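Local coordinates for protein Vlm2 (Streptomyces tsusimaensis, PDB 6ECB) that is part of the valinomycin synthetase, a nonribosomal depsipeptide assembly line, and in this chain forms the alpha/beta-hydrolase-type thioesterase domain that probably releases the finished product, at residues P45-T50 with R214-Q219; G49-Y54 with G69-G74; H110-H115 with P141-I146; I162-I167 with A177-P182. All blocks are in the same frame, centred on the assembly; numbering follows the deposited sequence.

Contact 1 of 4, residues P45-T50 with R214-Q219; sequences PPAGGT and RLQMHQ
L215 meets the loop after strand 40-44 with one methyl. Its CG lies anti to the backbone N (chi1 -180°). This carries CD2 over the peptide of G48, 3.4 Å from G48 O. The same methyl sits beside G49, where a side chain would collide with it. Q216 comes next and packs along the loop. Its CA is 3.5 Å from G48 CA, so helix and loop are in close backbone contact. Its CG rests near A47 O. Its extended chain carries NE2 to water 2, 3.0 Å away, and that water donates to A47 O at 2.8 Å. One turn on, Q219 supplies the direct polar bond. Its OE1 accepts from G48 N at 2.8 Å, with an N-H...O angle of 146°, and the donor lies in the amide's carbonyl plane. The CB of Q219 touches the A47 methyl at 4.0 Å. Water 1 lies 2.9 Å from Q219 OE1 and also reaches P46 O. The loop itself is a type II turn from P46 to G49, and G48 takes the positive phi at its third position. NE2 of Q219 is bound by Y222. In alpha/beta-hydrolases the loop after this strand commonly shapes the oxyanion hole. Here it packs against helix 206-220, with M89 and C93 of helix 86-97 against P45 and with I162 of helix 157-165 against Q216.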
loop_
_atom_site.group_PDB
_atom_site.type_symbol
_atom_site.label_atom_id
_atom_site.label_comp_id
_atom_site.label_asym_id
_atom_site.label_seq_id
_atom_site.Cartn_x
_atom_site.Cartn_y
_atom_site.Cartn_z
ATOM N N PRO A 45 2.257 3.785 -0.111
ATOM C CA PRO A 45 1.967 3.047 -1.341
ATOM C C PRO A 45 2.884 1.851 -1.539
ATOM O O PRO A 45 4.065 1.884 -1.175
ATOM C CB PRO A 45 2.207 4.101 -2.439
ATOM C CG PRO A 45 3.290 4.959 -1.882
ATOM C CD PRO A 45 2.975 5.050 -0.384
ATOM N N PRO A 46 2.390 0.802 -2.211
ATOM C CA PRO A 46 3.242 -0.315 -2.602
ATOM C C PRO A 46 4.070 0.052 -3.829
ATOM O O PRO A 46 4.058 1.214 -4.256
ATOM C CB PRO A 46 2.237 -1.415 -2.922
ATOM C CG PRO A 46 1.156 -0.672 -3.549
ATOM C CD PRO A 46 1.030 0.630 -2.763
ATOM N N ALA A 47 4.734 -0.934 -4.418
ATOM C CA ALA A 47 5.581 -0.653 -5.581
ATOM C C ALA A 47 4.753 0.013 -6.659
ATOM O O ALA A 47 3.659 -0.456 -7.010
ATOM C CB ALA A 47 6.209 -1.932 -6.111
ATOM N N GLY A 48 5.279 1.111 -7.204
ATOM C CA GLY A 48 4.575 1.910 -8.194
ATOM C C GLY A 48 4.046 3.223 -7.646
ATOM O O GLY A 48 3.737 4.144 -8.437
ATOM N N GLY A 49 3.920 3.333 -6.322
ATOM C CA GLY A 49 3.718 4.614 -5.687
ATOM C C GLY A 49 2.303 5.136 -5.659
ATOM O O GLY A 49 2.110 6.280 -5.249
ATOM N N THR A 50 1.327 4.354 -6.104
ATOM C CA THR A 50 -0.053 4.805 -6.179
ATOM C C THR A 50 -0.822 4.406 -4.929
ATOM O O THR A 50 -0.508 3.398 -4.290
ATOM C CB THR A 50 -0.747 4.226 -7.414
ATOM O OG1 THR A 50 -2.060 4.766 -7.539
ATOM C CG2 THR A 50 -0.859 2.716 -7.342
ATOM N N ARG A 214 6.444 2.352 -14.704
ATOM C CA ARG A 214 7.889 2.560 -14.647
ATOM C C ARG A 214 8.371 2.647 -13.204
ATOM O O ARG A 214 9.386 2.042 -12.848
ATOM C CB ARG A 214 8.284 3.817 -15.423
ATOM C CG ARG A 214 8.055 3.729 -16.929
ATOM C CD ARG A 214 8.483 5.016 -17.659
ATOM N NE ARG A 214 8.185 4.919 -19.093
ATOM C CZ ARG A 214 8.923 4.225 -19.954
ATOM N NH1 ARG A 214 10.017 3.580 -19.543
ATOM N NH2 ARG A 214 8.573 4.180 -21.233
ATOM N N LEU A 215 7.651 3.374 -12.346
ATOM C CA LEU A 215 8.059 3.434 -10.945
ATOM C C LEU A 215 7.918 2.063 -10.283
ATOM O O LEU A 215 8.729 1.680 -9.440
ATOM C CB LEU A 215 7.242 4.487 -10.193
ATOM C CG LEU A 215 7.575 4.664 -8.707
ATOM C CD1 LEU A 215 9.064 4.962 -8.492
ATOM C CD2 LEU A 215 6.714 5.781 -8.142
ATOM N N GLN A 216 6.901 1.298 -10.667
ATOM C CA GLN A 216 6.737 -0.039 -10.106
ATOM C C GLN A 216 7.937 -0.925 -10.410
ATOM O O GLN A 216 8.471 -1.584 -9.511
ATOM C CB GLN A 216 5.454 -0.681 -10.651
ATOM C CG GLN A 216 5.208 -2.061 -10.077
ATOM C CD GLN A 216 3.941 -2.680 -10.656
ATOM O OE1 GLN A 216 3.696 -2.595 -11.850
ATOM N NE2 GLN A 216 3.131 -3.288 -9.799
ATOM N N MET A 217 8.373 -0.974 -11.676
ATOM C CA MET A 217 9.537 -1.784 -12.029
ATOM C C MET A 217 10.747 -1.361 -11.212
ATOM O O MET A 217 11.511 -2.202 -10.727
ATOM C CB MET A 217 9.851 -1.661 -13.525
ATOM C CG MET A 217 10.825 -2.727 -14.022
ATOM S SD MET A 217 10.120 -4.393 -13.957
ATOM C CE MET A 217 8.433 -4.053 -14.432
ATOM N N HIS A 218 10.925 -0.051 -11.030
ATOM C CA HIS A 218 12.039 0.455 -10.231
ATOM C C HIS A 218 11.959 -0.035 -8.786
ATOM O O HIS A 218 12.949 -0.505 -8.221
ATOM C CB HIS A 218 12.031 1.983 -10.266
ATOM C CG HIS A 218 12.960 2.616 -9.294
ATOM N ND1 HIS A 218 14.322 2.658 -9.501
ATOM C CD2 HIS A 218 12.732 3.247 -8.119
ATOM C CE1 HIS A 218 14.895 3.270 -8.478
ATOM N NE2 HIS A 218 13.953 3.639 -7.628
ATOM N N GLN A 219 10.788 0.086 -8.170
ATOM C CA GLN A 219 10.671 -0.252 -6.754
ATOM C C GLN A 219 10.650 -1.759 -6.535
ATOM O O GLN A 219 11.023 -2.237 -5.449
ATOM C CB GLN A 219 9.424 0.386 -6.170
ATOM C CG GLN A 219 9.490 1.907 -6.166
ATOM C CD GLN A 219 8.416 2.531 -5.358
ATOM O OE1 GLN A 219 7.230 2.320 -5.616
ATOM N NE2 GLN A 219 8.809 3.309 -4.343
HETATM O O HOH W 1 6.069 3.045 -3.060
HETATM O O HOH W 2 2.486 -2.950 -6.866
#

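Contact 2 of 4, residues G49-Y54 with G69-G74; sequences GTVLGY and GVEAPG
In the alpha/beta-hydrolase core, the C-terminal end of strand 67-71 meets the loop that follows its neighbour, strand 40-44, through G49, V51, E71 and A72. The backbone bond comes first. The bond from A72 N to G49 O is 2.9 Å long and almost straight, with an N-H...O angle of 174°. The E71 CA-H also points at G49 O, so this one oxygen takes two contacts. The A72 methyl packs on G49 CA at 3.7 Å. A side chain on G49 would clash with it. E71 then reaches back to the loop. A bend at chi2 (104°) brings its carboxylate to V51. V51 N meets E71 OE1 at 3.1 Å, nearly in line with the carboxylate's CD-OE1 bond. The other oxygen, OE2, is bonded to the hydroxyl of Y208. With V51 N on OE1 and Y208 OH on OE2, each oxygen of the buried carboxylate has a partner. The Y208 hydroxyl also bonds T50 OG1. T50 forms an ST turn, its OG1 accepting from L52 N at 3.1 Å. The T50 and E71 side chains run side by side, whereas V51 crosses E71 at about a right angle. V51 packs down on the strand. G69 has no side chain to obstruct it, and V51 CG1 comes within 3.6 Å of G69 C and 3.5 Å of V70 O.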
loop_
_atom_site.group_PDB
_atom_site.type_symbol
_atom_site.label_atom_id
_atom_site.label_comp_id
_atom_site.label_asym_id
_atom_site.label_seq_id
_atom_site.Cartn_x
_atom_site.Cartn_y
_atom_site.Cartn_z
ATOM N N GLY A 49 3.920 3.333 -6.322
ATOM C CA GLY A 49 3.718 4.614 -5.687
ATOM C C GLY A 49 2.303 5.136 -5.659
ATOM O O GLY A 49 2.110 6.280 -5.249
ATOM N N THR A 50 1.327 4.354 -6.104
ATOM C CA THR A 50 -0.053 4.805 -6.179
ATOM C C THR A 50 -0.822 4.406 -4.929
ATOM O O THR A 50 -0.508 3.398 -4.290
ATOM C CB THR A 50 -0.747 4.226 -7.414
ATOM O OG1 THR A 50 -2.060 4.766 -7.539
ATOM C CG2 THR A 50 -0.859 2.716 -7.342
ATOM N N VAL A 51 -1.855 5.211 -4.630
ATOM C CA VAL A 51 -2.838 4.939 -3.575
ATOM C C VAL A 51 -4.029 4.138 -4.088
ATOM O O VAL A 51 -4.885 3.714 -3.293
ATOM C CB VAL A 51 -3.373 6.264 -2.975
ATOM C CG1 VAL A 51 -2.258 7.194 -2.579
ATOM C CG2 VAL A 51 -4.291 6.972 -3.960
ATOM N N LEU A 52 -4.118 3.905 -5.388
ATOM C CA LEU A 52 -5.383 3.428 -5.929
ATOM C C LEU A 52 -5.765 2.043 -5.423
ATOM O O LEU A 52 -6.967 1.759 -5.313
ATOM C CB LEU A 52 -5.324 3.485 -7.440
ATOM C CG LEU A 52 -4.650 2.408 -8.242
ATOM C CD1 LEU A 52 -5.600 1.236 -8.482
ATOM C CD2 LEU A 52 -4.265 3.078 -9.570
ATOM N N GLY A 53 -4.796 1.210 -5.037
ATOM C CA GLY A 53 -5.071 -0.109 -4.492
ATOM C C GLY A 53 -5.763 -0.108 -3.142
ATOM O O GLY A 53 -6.256 -1.161 -2.725
ATOM N N TYR A 54 -5.811 1.041 -2.464
ATOM C CA TYR A 54 -6.487 1.168 -1.173
ATOM C C TYR A 54 -7.889 1.754 -1.271
ATOM O O TYR A 54 -8.569 1.875 -0.241
ATOM C CB TYR A 54 -5.671 2.048 -0.240
ATOM C CG TYR A 54 -4.277 1.550 0.034
ATOM C CD1 TYR A 54 -4.052 0.394 0.773
ATOM C CD2 TYR A 54 -3.182 2.263 -0.410
ATOM C CE1 TYR A 54 -2.770 -0.041 1.061
ATOM C CE2 TYR A 54 -1.883 1.825 -0.134
ATOM C CZ TYR A 54 -1.696 0.669 0.588
ATOM O OH TYR A 54 -0.419 0.217 0.901
ATOM N N GLY A 69 -4.021 8.411 1.596
ATOM C CA GLY A 69 -2.860 7.696 1.100
ATOM C C GLY A 69 -1.821 8.689 0.618
ATOM O O GLY A 69 -2.140 9.804 0.205
ATOM N N VAL A 70 -0.566 8.272 0.680
ATOM C CA VAL A 70 0.520 9.067 0.128
ATOM C C VAL A 70 0.812 8.568 -1.274
ATOM O O VAL A 70 1.095 7.387 -1.476
ATOM C CB VAL A 70 1.775 8.995 0.995
ATOM C CG1 VAL A 70 2.863 9.833 0.361
ATOM C CG2 VAL A 70 1.469 9.493 2.385
ATOM N N GLU A 71 0.759 9.478 -2.220
ATOM C CA GLU A 71 1.108 9.221 -3.602
ATOM C C GLU A 71 2.566 9.618 -3.824
ATOM O O GLU A 71 2.988 10.702 -3.412
ATOM C CB GLU A 71 0.185 10.037 -4.490
ATOM C CG GLU A 71 0.326 9.785 -5.906
ATOM C CD GLU A 71 -0.792 8.934 -6.474
ATOM O OE1 GLU A 71 -1.350 8.020 -5.809
ATOM O OE2 GLU A 71 -1.068 9.194 -7.628
ATOM N N ALA A 72 3.316 8.755 -4.484
ATOM C CA ALA A 72 4.725 9.047 -4.734
ATOM C C ALA A 72 4.875 10.311 -5.576
ATOM O O ALA A 72 4.019 10.634 -6.403
ATOM C CB ALA A 72 5.389 7.875 -5.454
ATOM N N PRO A 73 6.008 11.021 -5.448
ATOM C CA PRO A 73 6.271 12.118 -6.375
ATOM C C PRO A 73 6.403 11.594 -7.794
ATOM O O PRO A 73 6.814 10.455 -8.014
ATOM C CB PRO A 73 7.594 12.705 -5.869
ATOM C CG PRO A 73 8.218 11.672 -5.088
ATOM C CD PRO A 73 7.121 10.804 -4.516
ATOM N N GLY A 74 6.025 12.442 -8.750
ATOM C CA GLY A 74 6.327 12.259 -10.154
ATOM C C GLY A 74 5.289 11.502 -10.942
ATOM O O GLY A 74 5.507 11.237 -12.126
#

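Contact 3 of 4, residues H110-H115 with P141-I146; sequences HSLGGH and PRLGDI
H115 and L143 form the tight part of this contact, just behind the turn that carries S111. In L143, chi1 near 180° (-177°) swings the branch away from its own backbone N and toward the helix. Its CD1 lies obliquely against the imidazole, 3.4 Å from H115 CE1, and its CB is 3.7 Å from the same carbon. The other methyl, CD2, meets L112 CD1 at 4.1 Å. V227 touches all three side chains, L112, H115 and L143. At the ring edge, H115 NE2 gives a weak bond to P141 O, 2.9 Å long but bent to 128°. NE2 also makes a weak bond to P140 O. On the other side, H115 ND1 makes a long, weak contact with S111 O, 3.5 Å, that would need a proton there. An alanine in place of H115 would probably leave P141 O without its imidazole donor and open a gap beside L143. The far side is loose. The exposed R142 side chain points away from the helix, and D145 and I146 are exposed and poorly ordered, with residues 147-155 not modelled beyond them. The strained turn at S111, with positive phi, is consistent with a nucleophile elbow, and S111 probably forms a triad with H273 and D138. Since carbonyl oxygens face both nitrogens of H115, a proton on NE2 is likely, and one on ND1 as well would leave the ring positively charged.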
loop_
_atom_site.group_PDB
_atom_site.type_symbol
_atom_site.label_atom_id
_atom_site.label_comp_id
_atom_site.label_asym_id
_atom_site.label_seq_id
_atom_site.Cartn_x
_atom_site.Cartn_y
_atom_site.Cartn_z
ATOM N N HIS A 110 0.254 -2.076 2.556
ATOM C CA HIS A 110 0.205 -3.406 1.975
ATOM C C HIS A 110 1.457 -3.623 1.138
ATOM O O HIS A 110 1.921 -2.706 0.465
ATOM C CB HIS A 110 -1.043 -3.524 1.092
ATOM C CG HIS A 110 -1.232 -4.850 0.422
ATOM N ND1 HIS A 110 -0.926 -5.049 -0.909
ATOM C CD2 HIS A 110 -1.751 -6.020 0.867
ATOM C CE1 HIS A 110 -1.233 -6.289 -1.253
ATOM N NE2 HIS A 110 -1.748 -6.897 -0.200
ATOM N N SER A 111 1.966 -4.846 1.149
ATOM C CA SER A 111 3.125 -5.231 0.342
ATOM C C SER A 111 4.284 -4.287 0.676
ATOM O O SER A 111 4.541 -4.013 1.863
ATOM C CB SER A 111 2.673 -5.255 -1.121
ATOM O OG SER A 111 3.663 -5.849 -1.926
ATOM N N LEU A 112 5.017 -3.766 -0.315
ATOM C CA LEU A 112 6.099 -2.825 -0.016
ATOM C C LEU A 112 5.610 -1.622 0.779
ATOM O O LEU A 112 6.389 -1.016 1.532
ATOM C CB LEU A 112 6.749 -2.358 -1.329
ATOM C CG LEU A 112 7.867 -1.323 -1.188
ATOM C CD1 LEU A 112 9.093 -1.873 -0.501
ATOM C CD2 LEU A 112 8.221 -0.807 -2.609
ATOM N N GLY A 113 4.331 -1.254 0.625
ATOM C CA GLY A 113 3.776 -0.187 1.427
ATOM C C GLY A 113 3.862 -0.475 2.914
ATOM O O GLY A 113 3.972 0.455 3.716
ATOM N N GLY A 114 3.834 -1.753 3.297
ATOM C CA GLY A 114 4.013 -2.091 4.714
ATOM C C GLY A 114 5.407 -1.780 5.223
ATOM O O GLY A 114 5.580 -1.242 6.325
ATOM N N HIS A 115 6.433 -2.104 4.427
ATOM C CA HIS A 115 7.783 -1.759 4.843
ATOM C C HIS A 115 7.983 -0.264 4.880
ATOM O O HIS A 115 8.635 0.256 5.785
ATOM C CB HIS A 115 8.802 -2.389 3.912
ATOM C CG HIS A 115 8.664 -3.854 3.850
ATOM N ND1 HIS A 115 7.774 -4.465 3.008
ATOM C CD2 HIS A 115 9.231 -4.835 4.590
ATOM C CE1 HIS A 115 7.824 -5.771 3.201
ATOM N NE2 HIS A 115 8.694 -6.017 4.162
ATOM N N PRO A 141 7.950 -9.060 7.557
ATOM C CA PRO A 141 9.020 -8.065 7.466
ATOM C C PRO A 141 10.046 -8.419 6.417
ATOM O O PRO A 141 10.632 -7.506 5.814
ATOM C CB PRO A 141 9.612 -8.028 8.891
ATOM C CG PRO A 141 9.044 -9.126 9.626
ATOM C CD PRO A 141 7.798 -9.617 8.914
ATOM N N ARG A 142 10.266 -9.706 6.150
ATOM C CA ARG A 142 11.018 -10.128 4.977
ATOM C C ARG A 142 10.135 -9.958 3.749
ATOM O O ARG A 142 9.116 -10.650 3.615
ATOM C CB ARG A 142 11.441 -11.586 5.086
ATOM C CG ARG A 142 12.599 -11.808 5.942
ATOM C CD ARG A 142 12.992 -13.302 5.997
ATOM N NE ARG A 142 13.616 -13.817 4.782
ATOM C CZ ARG A 142 14.918 -13.761 4.518
ATOM N NH1 ARG A 142 15.759 -13.183 5.373
ATOM N NH2 ARG A 142 15.386 -14.263 3.389
ATOM N N LEU A 143 10.520 -9.068 2.843
ATOM C CA LEU A 143 9.686 -8.839 1.667
ATOM C C LEU A 143 9.763 -10.054 0.745
ATOM O O LEU A 143 10.831 -10.634 0.557
ATOM C CB LEU A 143 10.128 -7.575 0.931
ATOM C CG LEU A 143 9.275 -7.198 -0.291
ATOM C CD1 LEU A 143 7.774 -7.058 0.029
ATOM C CD2 LEU A 143 9.797 -5.918 -0.920
ATOM N N GLY A 144 8.611 -10.458 0.196
ATOM C CA GLY A 144 8.569 -11.658 -0.633
ATOM C C GLY A 144 9.130 -11.416 -2.026
ATOM O O GLY A 144 9.130 -10.298 -2.542
ATOM N N ASP A 145 9.622 -12.491 -2.642
ATOM C CA ASP A 145 10.187 -12.394 -3.983
ATOM C C ASP A 145 9.099 -12.068 -5.007
ATOM O O ASP A 145 7.900 -12.246 -4.765
ATOM C CB ASP A 145 10.901 -13.691 -4.370
ATOM C CG ASP A 145 12.104 -13.982 -3.490
ATOM O OD1 ASP A 145 11.912 -14.293 -2.294
ATOM O OD2 ASP A 145 13.244 -13.899 -3.994
ATOM N N ILE A 146 9.537 -11.590 -6.171
ATOM C CA ILE A 146 8.623 -11.065 -7.182
ATOM C C ILE A 146 8.052 -12.185 -8.051
ATOM O O ILE A 146 8.480 -13.337 -7.962
ATOM C CB ILE A 146 9.327 -10.004 -8.054
#

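Contact 4 of 4, residues I162-I167 with A177-P182; sequences ILAMGI and ALKDLP
The backbones of A164 and L178 come close near the ends of two short helices, 157-165 and 175-179, with A164 CA 5.5 Å from L178 CA. The first helix gives way at G166 and the second at D180. The small side chain of A164 permits this approach. Its CB touches L178 CB at 3.7 Å and K179 CG at 3.8 Å, so the methyl fits against two successive residues. L178 runs on to meet L163 at about a right angle, L178 CD1 to L163 CD2 at 4.1 Å. At the partly exposed edge of the contact, the K179 chain crosses M165 obliquely. It is extended beyond CG and lays CE alongside the sulfur, 3.3 Å from M165 SD. NZ lies equally near SD and also has a long, weak ion pair with D176. The methionine bends at chi2 and chi3, which folds its sulfur toward the lysine. A serine in place of K179 would probably leave the M165 sulfur without its cover and D176 without this charge partner. Both helices belong to the insertion between strands 134-137 and 237-241, where thioesterase domains carry their lid. L163 also packs on L213 of helix 206-220 and on K187 and L190 of helix 183-194.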
loop_
_atom_site.group_PDB
_atom_site.type_symbol
_atom_site.label_atom_id
_atom_site.label_comp_id
_atom_site.label_asym_id
_atom_site.label_seq_id
_atom_site.Cartn_x
_atom_site.Cartn_y
_atom_site.Cartn_z
ATOM N N ILE A 162 3.866 -8.396 -14.982
ATOM C CA ILE A 162 3.794 -7.480 -13.846
ATOM C C ILE A 162 2.558 -6.602 -13.962
ATOM O O ILE A 162 1.847 -6.368 -12.978
ATOM C CB ILE A 162 5.067 -6.609 -13.768
ATOM C CG1 ILE A 162 6.325 -7.451 -13.569
ATOM C CG2 ILE A 162 4.918 -5.551 -12.685
ATOM C CD1 ILE A 162 6.294 -8.284 -12.361
ATOM N N LEU A 163 2.322 -6.066 -15.152
ATOM C CA LEU A 163 1.133 -5.252 -15.381
ATOM C C LEU A 163 -0.120 -6.045 -15.046
ATOM O O LEU A 163 -0.981 -5.585 -14.290
ATOM C CB LEU A 163 1.110 -4.785 -16.834
ATOM C CG LEU A 163 -0.113 -4.010 -17.324
ATOM C CD1 LEU A 163 0.232 -3.212 -18.576
ATOM C CD2 LEU A 163 -1.304 -4.964 -17.624
ATOM N N ALA A 164 -0.215 -7.264 -15.579
ATOM C CA ALA A 164 -1.415 -8.078 -15.388
ATOM C C ALA A 164 -1.635 -8.407 -13.920
ATOM O O ALA A 164 -2.742 -8.254 -13.390
ATOM C CB ALA A 164 -1.301 -9.364 -16.199
ATOM N N MET A 165 -0.580 -8.852 -13.232
ATOM C CA MET A 165 -0.753 -9.322 -11.865
ATOM C C MET A 165 -0.893 -8.185 -10.862
ATOM O O MET A 165 -1.535 -8.367 -9.826
ATOM C CB MET A 165 0.422 -10.223 -11.458
ATOM C CG MET A 165 0.582 -11.501 -12.303
ATOM S SD MET A 165 -0.939 -12.461 -12.587
ATOM C CE MET A 165 -1.535 -12.682 -10.923
ATOM N N GLY A 166 -0.302 -7.022 -11.134
ATOM C CA GLY A 166 -0.355 -5.925 -10.183
ATOM C C GLY A 166 -1.568 -5.039 -10.398
ATOM O O GLY A 166 -2.650 -5.316 -9.870
ATOM N N ILE A 167 -1.422 -3.988 -11.209
ATOM C CA ILE A 167 -2.548 -3.081 -11.415
ATOM C C ILE A 167 -3.701 -3.783 -12.135
ATOM O O ILE A 167 -4.871 -3.452 -11.905
ATOM C CB ILE A 167 -2.081 -1.798 -12.140
ATOM C CG1 ILE A 167 -3.223 -0.779 -12.186
ATOM C CG2 ILE A 167 -1.537 -2.113 -13.547
ATOM C CD1 ILE A 167 -2.741 0.641 -12.241
ATOM N N ALA A 177 -5.897 -12.968 -19.478
ATOM C CA ALA A 177 -6.087 -12.369 -20.799
ATOM C C ALA A 177 -5.065 -11.262 -21.055
ATOM O O ALA A 177 -4.554 -11.127 -22.176
ATOM C CB ALA A 177 -7.510 -11.826 -20.931
ATOM N N LEU A 178 -4.756 -10.461 -20.029
ATOM C CA LEU A 178 -3.759 -9.406 -20.198
ATOM C C LEU A 178 -2.400 -9.989 -20.573
ATOM O O LEU A 178 -1.719 -9.465 -21.463
ATOM C CB LEU A 178 -3.653 -8.574 -18.920
ATOM C CG LEU A 178 -4.849 -7.671 -18.598
ATOM C CD1 LEU A 178 -4.749 -7.103 -17.177
ATOM C CD2 LEU A 178 -4.966 -6.555 -19.637
ATOM N N LYS A 179 -1.992 -11.079 -19.913
ATOM C CA LYS A 179 -0.695 -11.690 -20.205
ATOM C C LYS A 179 -0.572 -12.086 -21.673
ATOM O O LYS A 179 0.502 -11.956 -22.273
ATOM C CB LYS A 179 -0.483 -12.917 -19.326
ATOM C CG LYS A 179 -0.374 -12.641 -17.854
ATOM C CD LYS A 179 -0.669 -13.918 -17.096
ATOM C CE LYS A 179 -0.499 -13.750 -15.608
ATOM N NZ LYS A 179 -1.223 -14.818 -14.866
ATOM N N ASP A 180 -1.651 -12.587 -22.268
ATOM C CA ASP A 180 -1.592 -13.049 -23.647
ATOM C C ASP A 180 -1.587 -11.894 -24.644
ATOM O O ASP A 180 -1.924 -12.098 -25.812
ATOM C CB ASP A 180 -2.768 -13.989 -23.941
ATOM N N LEU A 181 -1.203 -10.690 -24.217
ATOM C CA LEU A 181 -1.350 -9.509 -25.054
ATOM C C LEU A 181 -0.051 -8.731 -25.187
ATOM O O LEU A 181 0.794 -8.753 -24.286
ATOM C CB LEU A 181 -2.409 -8.556 -24.486
ATOM C CG LEU A 181 -3.875 -8.859 -24.759
ATOM C CD1 LEU A 181 -4.743 -7.894 -23.966
ATOM C CD2 LEU A 181 -4.154 -8.755 -26.245
ATOM N N PRO A 182 0.115 -8.003 -26.294
ATOM C CA PRO A 182 1.180 -6.995 -26.358
ATOM C C PRO A 182 1.004 -5.926 -25.287
ATOM O O PRO A 182 -0.111 -5.494 -24.996
ATOM C CB PRO A 182 1.026 -6.406 -27.763
ATOM C CG PRO A 182 0.326 -7.455 -28.547
ATOM C CD PRO A 182 -0.572 -8.167 -27.585
#

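How the contacts relate
From the N terminus, the loop after strand 40-44 opens contacts 1 and 2 together, and they share G49 and T50. Contact 2 closes first, at strand 67-71. Contact 3 then joins the turn after strand 105-110 to the loop after strand 134-137. Contact 4 follows in series inside the helical insertion. Contact 1 closes last, at helix 206-220, so contacts 3 and 4 nest within its long loop. Contact 1 thus ties the core to the insertion. Y54 of contact 2 probably hydrogen-bonds H110 of contact 3 through its OH. L52 of contact 2 packs on I167 of contact 4, and contact 4 also reaches helix 206-220 of contact 1. Contacts 3 and 4 do not touch.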